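Local coordinates for aldose-aldose oxidoreductase (Caulobacter crescentus, PDB 5A04), which probably oxidises one aldose while reducing another, holding NADPH in a Rossmann-type domain with glucose bound beside the cofactor, at residues V77-P82 with K98-E103; L85-T90 with E114-A119; K104-T109 with R125-G130. One frame throughout, in Å; residues are numbered along the deposited sequence.

All three contacts belong to the parallel sheet of the NAD-binding Rossmann fold and the helices packed on it. Interaction 1 pairs neighbouring strands 76-79 and 99-102; interaction 2 lays helix 86-95, which links those strands, against helix 110-123; interaction 3 sets the loop after strand 99-102 against the outermost strand 127-129. Along the chain, interaction 1 closes before interaction 3 opens, while the segments of interaction 2 alternate with those of both. The centres lie about 10 Å apart for interactions 1 and 2, and about 8 Å from interaction 3 to either. Each reaches NADPH, so one compact region at the strands' C-terminal ends and the helices beside them serves the cofactor and, through K104, glucose.

Interaction 1. Residues V77-P82 with K98-E103; sequences VYVITP and KHVMCE. With NDP (NADPH dihydro-nicotinamide-adenine-dinucleotide phosphate), chain G.
Y78 and E103 meet through a short hydrogen bond of 2.5 Å from Y78 OH to E103 OE2. That oxygen sits at the ring edge, near its plane, and accepts with its anti lone pair; the carboxylate is turned 37° from the ring. The other carboxylate oxygen, E103 OE1, takes the amide N7N of NADPH at 2.9 Å on an almost straight path (174°), and also the backbone N of K104. Y78 OH is also hydrogen-bonded to Q296, on helix 292-306. The ring itself is sandwiched: M101 CG sits over one face, 3.5 Å from the centroid of the Y78 ring in a CH-pi contact, and I80 CD1 lies over the opposite face. With Y78 CG anti to the backbone N (chi1 -169°), the ring runs alongside M101, whose SD stands farther above the same face as a more distant Met-aromatic contact.

Behind these groups the backbones satisfy one another in parallel register. V77 N gives to H99 O and V77 O receives M101 N, each at 2.9 Å; V79 N reaches M101 O at 2.8 Å, and E103 N closes the ladder on V79 O. Strand 76-79, helix 86-95 and strand 99-102 form a beta-alpha-beta unit of the Rossmann fold, with the NADPH site at the strands' C-terminal ends.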
# COMPACT_ATOMS: atom_id res chain seq x y z
N VAL A 77 -29.98 -13.15 18.20
CA VAL A 77 -30.43 -12.10 17.29
C VAL A 77 -29.23 -11.60 16.49
O VAL A 77 -28.18 -11.27 17.06
CB VAL A 77 -31.07 -10.93 18.05
CG1 VAL A 77 -31.44 -9.81 17.08
CG2 VAL A 77 -32.30 -11.39 18.85
N TYR A 78 -29.38 -11.56 15.17
CA TYR A 78 -28.32 -11.08 14.29
C TYR A 78 -28.75 -9.71 13.79
O TYR A 78 -29.70 -9.58 13.02
CB TYR A 78 -28.09 -12.08 13.14
CG TYR A 78 -26.86 -11.89 12.27
CD1 TYR A 78 -26.10 -10.72 12.32
CD2 TYR A 78 -26.47 -12.89 11.38
CE1 TYR A 78 -25.00 -10.56 11.50
CE2 TYR A 78 -25.37 -12.74 10.55
CZ TYR A 78 -24.63 -11.57 10.62
OH TYR A 78 -23.53 -11.42 9.81
N VAL A 79 -28.07 -8.68 14.28
CA VAL A 79 -28.38 -7.30 13.94
C VAL A 79 -27.64 -6.85 12.67
O VAL A 79 -26.41 -6.78 12.65
CB VAL A 79 -28.00 -6.36 15.10
CG1 VAL A 79 -28.28 -4.91 14.71
CG2 VAL A 79 -28.77 -6.76 16.37
N ILE A 80 -28.42 -6.56 11.62
CA ILE A 80 -27.87 -6.24 10.30
C ILE A 80 -28.51 -4.95 9.79
O ILE A 80 -29.06 -4.86 8.68
CB ILE A 80 -28.09 -7.43 9.30
CG1 ILE A 80 -27.79 -8.77 10.00
CG2 ILE A 80 -27.20 -7.27 8.07
CD1 ILE A 80 -27.81 -10.02 9.08
N THR A 81 -28.40 -3.91 10.62
CA THR A 81 -28.97 -2.60 10.35
C THR A 81 -27.89 -1.58 10.03
O THR A 81 -26.71 -1.88 10.16
CB THR A 81 -29.74 -2.11 11.58
OG1 THR A 81 -28.80 -1.94 12.64
CG2 THR A 81 -30.79 -3.14 11.99
N PRO A 82 -28.27 -0.34 9.63
CA PRO A 82 -27.26 0.73 9.60
C PRO A 82 -26.50 0.83 10.92
O PRO A 82 -27.01 0.44 11.98
CB PRO A 82 -28.09 1.98 9.33
CG PRO A 82 -29.24 1.46 8.50
CD PRO A 82 -29.57 0.13 9.10
N LYS A 98 -31.36 -12.72 24.70
CA LYS A 98 -30.77 -13.36 23.51
C LYS A 98 -29.27 -13.08 23.37
O LYS A 98 -28.79 -11.99 23.71
CB LYS A 98 -31.48 -12.91 22.24
CG LYS A 98 -33.02 -12.98 22.30
CD LYS A 98 -33.52 -14.37 22.70
CE LYS A 98 -35.03 -14.44 22.58
NZ LYS A 98 -35.56 -15.75 23.09
N HIS A 99 -28.54 -14.08 22.87
CA HIS A 99 -27.17 -13.88 22.42
C HIS A 99 -27.22 -13.01 21.18
O HIS A 99 -28.25 -12.93 20.53
CB HIS A 99 -26.50 -15.21 22.11
CG HIS A 99 -26.51 -16.16 23.27
ND1 HIS A 99 -25.55 -16.15 24.25
CD2 HIS A 99 -27.37 -17.16 23.59
CE1 HIS A 99 -25.80 -17.11 25.12
NE2 HIS A 99 -26.90 -17.74 24.75
N VAL A 100 -26.12 -12.34 20.84
CA VAL A 100 -26.15 -11.38 19.74
C VAL A 100 -24.99 -11.57 18.78
O VAL A 100 -23.84 -11.65 19.20
CB VAL A 100 -26.12 -9.93 20.27
CG1 VAL A 100 -26.04 -8.94 19.10
CG2 VAL A 100 -27.35 -9.66 21.11
N MET A 101 -25.31 -11.65 17.49
CA MET A 101 -24.36 -11.45 16.41
C MET A 101 -24.62 -10.04 15.88
O MET A 101 -25.75 -9.70 15.53
CB MET A 101 -24.55 -12.49 15.30
CG MET A 101 -23.57 -12.35 14.15
SD MET A 101 -22.03 -13.23 14.46
CE MET A 101 -22.58 -14.92 14.16
N CYS A 102 -23.59 -9.21 15.85
CA CYS A 102 -23.75 -7.84 15.38
C CYS A 102 -22.82 -7.57 14.20
O CYS A 102 -21.64 -7.91 14.25
CB CYS A 102 -23.45 -6.84 16.51
SG CYS A 102 -23.79 -5.13 16.03
N GLU A 103 -23.34 -6.98 13.14
CA GLU A 103 -22.49 -6.69 11.99
C GLU A 103 -21.43 -5.63 12.31
O GLU A 103 -21.57 -4.87 13.26
CB GLU A 103 -23.33 -6.23 10.79
CG GLU A 103 -23.53 -7.36 9.78
CD GLU A 103 -22.23 -8.06 9.46
OE1 GLU A 103 -21.25 -7.35 9.14
OE2 GLU A 103 -22.17 -9.30 9.58
PA NDP G . -29.21 -2.17 3.61
O1A NDP G . -29.51 -0.71 3.52
O2A NDP G . -29.17 -2.98 2.35
O5B NDP G . -30.25 -2.90 4.65
C5B NDP G . -30.32 -2.16 5.83
C4B NDP G . -31.62 -2.61 6.51
O4B NDP G . -31.67 -2.17 7.87
C3B NDP G . -32.83 -1.98 5.79
O3B NDP G . -33.24 -2.76 4.70
C2B NDP G . -33.91 -2.10 6.88
O2B NDP G . -34.41 -3.30 6.96
C1B NDP G . -33.02 -1.91 8.18
N9A NDP G . -33.15 -0.57 8.75
C8A NDP G . -33.62 -0.24 10.02
N7A NDP G . -33.64 1.09 10.25
C5A NDP G . -33.17 1.65 9.06
C6A NDP G . -32.95 2.99 8.67
N6A NDP G . -33.23 4.02 9.54
N1A NDP G . -32.46 3.30 7.43
C2A NDP G . -32.21 2.21 6.61
N3A NDP G . -32.35 0.90 6.85
C4A NDP G . -32.85 0.64 8.11
O3 NDP G . -27.72 -2.13 4.34
PN NDP G . -26.80 -3.47 4.18
O1N NDP G . -27.53 -4.72 4.50
O2N NDP G . -25.75 -3.35 3.10
O5D NDP G . -25.77 -3.23 5.58
C5D NDP G . -26.44 -3.37 6.80
C4D NDP G . -25.37 -3.70 7.88
O4D NDP G . -24.62 -4.87 7.44
C3D NDP G . -24.31 -2.54 8.01
O3D NDP G . -23.86 -2.45 9.38
C2D NDP G . -23.15 -3.01 7.15
O2D NDP G . -21.90 -2.56 7.63
C1D NDP G . -23.24 -4.56 7.38
N1N NDP G . -22.71 -5.28 6.21
C2N NDP G . -21.74 -6.26 6.38
C3N NDP G . -21.28 -6.93 5.29
C7N NDP G . -20.25 -7.96 5.47
O7N NDP G . -19.68 -8.49 4.50
N7N NDP G . -19.91 -8.37 6.75
C4N NDP G . -21.78 -6.67 3.91
C5N NDP G . -22.77 -5.59 3.84
C6N NDP G . -23.20 -4.96 4.93
P2B NDP G . -36.11 -3.45 7.24
O1X NDP G . -36.26 -2.58 8.47
O2X NDP G . -36.61 -2.87 5.95
O3X NDP G . -36.27 -4.95 7.44

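Interaction 2. Residues L85-T90 with E114-A119; sequences LHRPFT and EAMIAA. With NDP (NADPH dihydro-nicotinamide-adenine-dinucleotide phosphate), chain G.
A115 meets R87 with its methyl group: A115 CB rests over the centre of one face of the guanidinium, 3.4 Å from R87 CZ. The arginine arrives there because its chain is extended from CG to NE, with CG anti to the backbone N (chi1 169°), which carries the flat group across to the neighbouring helix. Its charge is met by salt bridges to D112, through NH1, and to E91, through NE, and these probably help to fix the plane that the methyl covers.

M116 follows and makes the deeper part of the contact. M116 SD lies 3.7 Å from R87 CA, and the bend at chi3 (69°) turns the terminal methyl toward T90, bringing M116 CE to 3.5 Å from T90 OG1. The side chains of T90 and M116 cross at about a right angle. That hydroxyl donates to H86 O at 2.8 Å, one turn back in its own helix, while T90 N reaches the same oxygen from the opposite face of its plane. Were T90 replaced by an alanine, H86 O would probably have one donor fewer and the M116 methyl a gap beside it.

The H86 ring, at the start of this helix, turns its edge to the cofactor, NADPH O3D lying in its plane; H86 NE2 is held chiefly by T81 O, with a weak bond to that O3D. The segments 86-90 and 114-119 run 10° apart, their axes 9.5 Å from each other at closest approach, and such nearly parallel helices packed over the strands are characteristic of the Rossmann fold's helical layer.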
# COMPACT_ATOMS: atom_id res chain seq x y z
N LEU A 85 -27.66 2.04 14.42
CA LEU A 85 -28.70 1.26 15.08
C LEU A 85 -28.18 -0.02 15.75
O LEU A 85 -28.93 -0.72 16.45
CB LEU A 85 -29.80 0.89 14.07
CG LEU A 85 -30.47 2.09 13.40
CD1 LEU A 85 -31.67 1.63 12.59
CD2 LEU A 85 -30.88 3.10 14.40
N HIS A 86 -26.89 -0.34 15.55
CA HIS A 86 -26.33 -1.54 16.14
C HIS A 86 -26.46 -1.54 17.66
O HIS A 86 -26.86 -2.54 18.26
CB HIS A 86 -24.85 -1.70 15.77
CG HIS A 86 -24.64 -2.03 14.32
ND1 HIS A 86 -23.38 -2.16 13.77
CD2 HIS A 86 -25.51 -2.23 13.31
CE1 HIS A 86 -23.49 -2.45 12.49
NE2 HIS A 86 -24.78 -2.49 12.18
N ARG A 87 -26.14 -0.41 18.29
CA ARG A 87 -26.18 -0.38 19.74
C ARG A 87 -27.59 -0.59 20.31
O ARG A 87 -27.77 -1.47 21.14
CB ARG A 87 -25.57 0.93 20.28
CG ARG A 87 -25.84 1.09 21.79
CD ARG A 87 -25.17 2.31 22.41
NE ARG A 87 -25.61 2.46 23.80
CZ ARG A 87 -25.19 3.41 24.63
NH1 ARG A 87 -24.29 4.30 24.22
NH2 ARG A 87 -25.66 3.46 25.88
N PRO A 88 -28.60 0.20 19.86
CA PRO A 88 -29.89 -0.01 20.54
C PRO A 88 -30.50 -1.39 20.27
O PRO A 88 -31.09 -1.95 21.18
CB PRO A 88 -30.78 1.11 19.97
CG PRO A 88 -30.08 1.59 18.73
CD PRO A 88 -28.62 1.39 19.00
N PHE A 89 -30.34 -1.95 19.08
CA PHE A 89 -30.93 -3.27 18.87
C PHE A 89 -30.16 -4.37 19.59
O PHE A 89 -30.74 -5.35 20.03
CB PHE A 89 -31.03 -3.58 17.37
CG PHE A 89 -32.17 -2.89 16.69
CD1 PHE A 89 -33.49 -3.20 17.03
CD2 PHE A 89 -31.94 -1.94 15.72
CE1 PHE A 89 -34.56 -2.58 16.41
CE2 PHE A 89 -33.02 -1.30 15.08
CZ PHE A 89 -34.32 -1.63 15.43
N THR A 90 -28.84 -4.20 19.73
CA THR A 90 -28.05 -5.15 20.51
C THR A 90 -28.49 -5.13 21.97
O THR A 90 -28.68 -6.19 22.58
CB THR A 90 -26.54 -4.84 20.39
OG1 THR A 90 -26.13 -5.14 19.04
CG2 THR A 90 -25.74 -5.68 21.35
N GLU A 114 -18.59 -0.10 24.27
CA GLU A 114 -18.50 -0.45 25.68
C GLU A 114 -19.89 -0.71 26.27
O GLU A 114 -20.07 -1.63 27.06
CB GLU A 114 -17.79 0.64 26.48
CG GLU A 114 -16.33 0.81 26.06
CD GLU A 114 -15.63 1.96 26.79
OE1 GLU A 114 -16.25 3.02 26.98
OE2 GLU A 114 -14.46 1.78 27.18
N ALA A 115 -20.86 0.10 25.86
CA ALA A 115 -22.23 -0.06 26.35
C ALA A 115 -22.82 -1.39 25.90
O ALA A 115 -23.51 -2.07 26.66
CB ALA A 115 -23.09 1.09 25.87
N MET A 116 -22.53 -1.76 24.66
CA MET A 116 -23.03 -3.01 24.11
C MET A 116 -22.44 -4.20 24.85
O MET A 116 -23.15 -5.15 25.19
CB MET A 116 -22.72 -3.08 22.61
CG MET A 116 -23.54 -2.08 21.80
SD MET A 116 -22.81 -1.80 20.17
CE MET A 116 -23.11 -3.38 19.37
N ILE A 117 -21.14 -4.14 25.12
CA ILE A 117 -20.46 -5.20 25.83
C ILE A 117 -21.03 -5.34 27.24
O ILE A 117 -21.29 -6.45 27.70
CB ILE A 117 -18.94 -4.94 25.87
CG1 ILE A 117 -18.35 -5.09 24.46
CG2 ILE A 117 -18.25 -5.87 26.87
CD1 ILE A 117 -16.93 -4.54 24.30
N ALA A 118 -21.26 -4.20 27.90
CA ALA A 118 -21.82 -4.20 29.25
C ALA A 118 -23.23 -4.79 29.28
O ALA A 118 -23.59 -5.49 30.23
CB ALA A 118 -21.84 -2.77 29.82
N ALA A 119 -24.03 -4.51 28.24
CA ALA A 119 -25.41 -4.99 28.21
C ALA A 119 -25.43 -6.51 28.06
O ALA A 119 -26.20 -7.21 28.74
CB ALA A 119 -26.19 -4.32 27.08
PA NDP G . -29.21 -2.17 3.61
O1A NDP G . -29.51 -0.71 3.52
O2A NDP G . -29.17 -2.98 2.35
O5B NDP G . -30.25 -2.90 4.65
C5B NDP G . -30.32 -2.16 5.83
C4B NDP G . -31.62 -2.61 6.51
O4B NDP G . -31.67 -2.17 7.87
C3B NDP G . -32.83 -1.98 5.79
O3B NDP G . -33.24 -2.76 4.70
C2B NDP G . -33.91 -2.10 6.88
O2B NDP G . -34.41 -3.30 6.96
C1B NDP G . -33.02 -1.91 8.18
N9A NDP G . -33.15 -0.57 8.75
C8A NDP G . -33.62 -0.24 10.02
N7A NDP G . -33.64 1.09 10.25
C5A NDP G . -33.17 1.65 9.06
C6A NDP G . -32.95 2.99 8.67
N6A NDP G . -33.23 4.02 9.54
N1A NDP G . -32.46 3.30 7.43
C2A NDP G . -32.21 2.21 6.61
N3A NDP G . -32.35 0.90 6.85
C4A NDP G . -32.85 0.64 8.11
O3 NDP G . -27.72 -2.13 4.34
PN NDP G . -26.80 -3.47 4.18
O1N NDP G . -27.53 -4.72 4.50
O2N NDP G . -25.75 -3.35 3.10
O5D NDP G . -25.77 -3.23 5.58
C5D NDP G . -26.44 -3.37 6.80
C4D NDP G . -25.37 -3.70 7.88
O4D NDP G . -24.62 -4.87 7.44
C3D NDP G . -24.31 -2.54 8.01
O3D NDP G . -23.86 -2.45 9.38
C2D NDP G . -23.15 -3.01 7.15
O2D NDP G . -21.90 -2.56 7.63
C1D NDP G . -23.24 -4.56 7.38
N1N NDP G . -22.71 -5.28 6.21
C2N NDP G . -21.74 -6.26 6.38
C3N NDP G . -21.28 -6.93 5.29
C7N NDP G . -20.25 -7.96 5.47
O7N NDP G . -19.68 -8.49 4.50
N7N NDP G . -19.91 -8.37 6.75
C4N NDP G . -21.78 -6.67 3.91
C5N NDP G . -22.77 -5.59 3.84
C6N NDP G . -23.20 -4.96 4.93
P2B NDP G . -36.11 -3.45 7.24
O1X NDP G . -36.26 -2.58 8.47
O2X NDP G . -36.61 -2.87 5.95
O3X NDP G . -36.27 -4.95 7.44

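Interaction 3. Residues K104-T109 with R125-G130; sequences KPMANT and RKLMIG. With NDP (NADPH dihydro-nicotinamide-adenine-dinucleotide phosphate), chain G; BGC (beta-D-glucopyranose), chain H.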
# COMPACT_ATOMS: atom_id res chain seq x y z
N LYS A 104 -20.36 -5.61 11.52
CA LYS A 104 -19.38 -4.54 11.58
C LYS A 104 -19.90 -3.31 10.84
O LYS A 104 -20.82 -3.42 10.03
CB LYS A 104 -18.03 -4.98 10.98
CG LYS A 104 -18.09 -5.87 9.72
CD LYS A 104 -18.77 -5.22 8.50
CE LYS A 104 -18.10 -3.94 8.04
NZ LYS A 104 -18.86 -3.32 6.90
N PRO A 105 -19.35 -2.13 11.14
CA PRO A 105 -18.53 -1.84 12.32
C PRO A 105 -19.42 -1.99 13.55
O PRO A 105 -20.63 -1.80 13.43
CB PRO A 105 -18.09 -0.38 12.08
CG PRO A 105 -19.25 0.21 11.32
CD PRO A 105 -19.64 -0.91 10.36
N MET A 106 -18.85 -2.37 14.68
CA MET A 106 -19.66 -2.67 15.87
C MET A 106 -20.63 -1.55 16.25
O MET A 106 -21.82 -1.80 16.44
CB MET A 106 -18.74 -2.99 17.03
CG MET A 106 -19.47 -3.33 18.33
SD MET A 106 -18.22 -3.92 19.47
CE MET A 106 -19.25 -4.42 20.86
N ALA A 107 -20.12 -0.32 16.35
CA ALA A 107 -20.98 0.84 16.64
C ALA A 107 -20.25 2.10 16.20
O ALA A 107 -19.14 2.03 15.67
CB ALA A 107 -21.32 0.89 18.13
N ASN A 108 -20.85 3.27 16.42
CA ASN A 108 -20.23 4.52 15.96
C ASN A 108 -18.99 4.93 16.76
O ASN A 108 -18.13 5.66 16.24
CB ASN A 108 -21.23 5.68 16.00
CG ASN A 108 -22.38 5.50 15.03
OD1 ASN A 108 -22.39 4.59 14.20
ND2 ASN A 108 -23.37 6.38 15.14
N THR A 109 -18.93 4.53 18.02
CA THR A 109 -17.90 5.03 18.93
C THR A 109 -17.41 3.97 19.90
O THR A 109 -18.08 2.96 20.11
CB THR A 109 -18.41 6.22 19.79
OG1 THR A 109 -19.42 5.75 20.69
CG2 THR A 109 -19.00 7.32 18.92
N ARG A 125 -25.14 -13.14 28.27
CA ARG A 125 -25.28 -13.63 26.91
C ARG A 125 -24.04 -13.29 26.09
O ARG A 125 -23.31 -12.35 26.40
CB ARG A 125 -26.53 -13.05 26.24
CG ARG A 125 -27.86 -13.51 26.89
CD ARG A 125 -28.01 -15.03 26.80
NE ARG A 125 -29.28 -15.49 27.38
CZ ARG A 125 -29.40 -15.98 28.61
NH1 ARG A 125 -28.34 -16.09 29.40
NH2 ARG A 125 -30.59 -16.37 29.05
N LYS A 126 -23.78 -14.07 25.05
CA LYS A 126 -22.59 -13.88 24.25
C LYS A 126 -22.80 -12.84 23.16
O LYS A 126 -23.93 -12.62 22.69
CB LYS A 126 -22.14 -15.21 23.65
CG LYS A 126 -21.66 -16.17 24.72
CD LYS A 126 -21.16 -17.48 24.13
CE LYS A 126 -20.90 -18.49 25.25
NZ LYS A 126 -19.92 -17.96 26.23
N LEU A 127 -21.70 -12.20 22.77
CA LEU A 127 -21.71 -11.15 21.75
C LEU A 127 -20.60 -11.42 20.76
O LEU A 127 -19.44 -11.59 21.15
CB LEU A 127 -21.53 -9.77 22.39
CG LEU A 127 -21.36 -8.54 21.49
CD1 LEU A 127 -22.56 -8.36 20.54
CD2 LEU A 127 -21.16 -7.29 22.38
N MET A 128 -20.94 -11.49 19.48
CA MET A 128 -19.96 -11.73 18.44
C MET A 128 -20.15 -10.72 17.32
O MET A 128 -21.29 -10.36 17.00
CB MET A 128 -20.11 -13.16 17.89
CG MET A 128 -19.11 -13.48 16.80
SD MET A 128 -19.34 -15.19 16.24
CE MET A 128 -18.49 -15.15 14.67
N ILE A 129 -19.05 -10.23 16.76
CA ILE A 129 -19.10 -9.29 15.65
C ILE A 129 -18.85 -10.04 14.33
O ILE A 129 -18.05 -10.98 14.28
CB ILE A 129 -18.05 -8.16 15.82
CG1 ILE A 129 -18.18 -7.55 17.23
CG2 ILE A 129 -18.18 -7.10 14.72
CD1 ILE A 129 -19.56 -6.98 17.56
N GLY A 130 -19.52 -9.61 13.27
CA GLY A 130 -19.51 -10.34 12.02
C GLY A 130 -18.26 -10.17 11.17
O GLY A 130 -18.34 -9.74 10.02
PA NDP G . -29.21 -2.17 3.61
O1A NDP G . -29.51 -0.71 3.52
O2A NDP G . -29.17 -2.98 2.35
O5B NDP G . -30.25 -2.90 4.65
C5B NDP G . -30.32 -2.16 5.83
C4B NDP G . -31.62 -2.61 6.51
O4B NDP G . -31.67 -2.17 7.87
C3B NDP G . -32.83 -1.98 5.79
O3B NDP G . -33.24 -2.76 4.70
C2B NDP G . -33.91 -2.10 6.88
O2B NDP G . -34.41 -3.30 6.96
C1B NDP G . -33.02 -1.91 8.18
N9A NDP G . -33.15 -0.57 8.75
C8A NDP G . -33.62 -0.24 10.02
N7A NDP G . -33.64 1.09 10.25
C5A NDP G . -33.17 1.65 9.06
C6A NDP G . -32.95 2.99 8.67
N6A NDP G . -33.23 4.02 9.54
N1A NDP G . -32.46 3.30 7.43
C2A NDP G . -32.21 2.21 6.61
N3A NDP G . -32.35 0.90 6.85
C4A NDP G . -32.85 0.64 8.11
O3 NDP G . -27.72 -2.13 4.34
PN NDP G . -26.80 -3.47 4.18
O1N NDP G . -27.53 -4.72 4.50
O2N NDP G . -25.75 -3.35 3.10
O5D NDP G . -25.77 -3.23 5.58
C5D NDP G . -26.44 -3.37 6.80
C4D NDP G . -25.37 -3.70 7.88
O4D NDP G . -24.62 -4.87 7.44
C3D NDP G . -24.31 -2.54 8.01
O3D NDP G . -23.86 -2.45 9.38
C2D NDP G . -23.15 -3.01 7.15
O2D NDP G . -21.90 -2.56 7.63
C1D NDP G . -23.24 -4.56 7.38
N1N NDP G . -22.71 -5.28 6.21
C2N NDP G . -21.74 -6.26 6.38
C3N NDP G . -21.28 -6.93 5.29
C7N NDP G . -20.25 -7.96 5.47
O7N NDP G . -19.68 -8.49 4.50
N7N NDP G . -19.91 -8.37 6.75
C4N NDP G . -21.78 -6.67 3.91
C5N NDP G . -22.77 -5.59 3.84
C6N NDP G . -23.20 -4.96 4.93
P2B NDP G . -36.11 -3.45 7.24
O1X NDP G . -36.26 -2.58 8.47
O2X NDP G . -36.61 -2.87 5.95
O3X NDP G . -36.27 -4.95 7.44
C2 BGC H . -19.49 -3.47 3.39
C3 BGC H . -20.08 -3.38 1.97
C4 BGC H . -19.10 -3.91 0.97
C5 BGC H . -18.60 -5.29 1.37
C6 BGC H . -17.42 -5.70 0.43
C1 BGC H . -19.13 -4.87 3.60
O1 BGC H . -18.70 -5.06 4.94
O2 BGC H . -20.47 -3.03 4.32
O3 BGC H . -20.37 -2.02 1.72
O4 BGC H . -19.71 -3.97 -0.31
O5 BGC H . -18.11 -5.29 2.69
O6 BGC H . -17.06 -7.07 0.65
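M106 lies across I129 and runs on to L127, its chain extended beyond CG. M106 CG stands 3.7 Å from I129 CD1, with M106 SD almost as near to the same methyl, and the two side chains cross at about a right angle. Farther along, M106 CE reaches L127 CD2 at 3.8 Å. The first torsion of M106, with CG anti to the backbone N (chi1 -180°), starts this straight path over both residues, which point to the same side of their strand. The contact is wholly apolar here, and each of the three residues is buried.

K104, two residues earlier, reaches the NADPH and glucose pockets. Its backbone N lies 4.1 Å from I129 CG2, and K104 CG passes 3.9 Å from G130 O, but the rest of the chain turns away. Bends at chi2 and chi3, both near 60°, turn its end to the glucose and to the ribose hydroxyl, so that K104 NZ gives a hydrogen bond to O1 of glucose at 2.6 Å and a longer one to NADPH O2D at 3.2 Å. A further bond runs from K104 NZ to D185 O. K104 O accepts from NADPH O2D at 2.8 Å; the amine thus reaches both sugar and cofactor, and the backbone carbonyl the cofactor. The peptide bond between K104 and P105 is cis.

The loop leaves strand 99-102 and leads into helix 110-123, whose C113 and M116 pack on M106. Strand 127-129 flanks strand 99-102 at the edge of the parallel sheet, while helix 182-198 approaches K104 and P105 through M184, I188 and Y189.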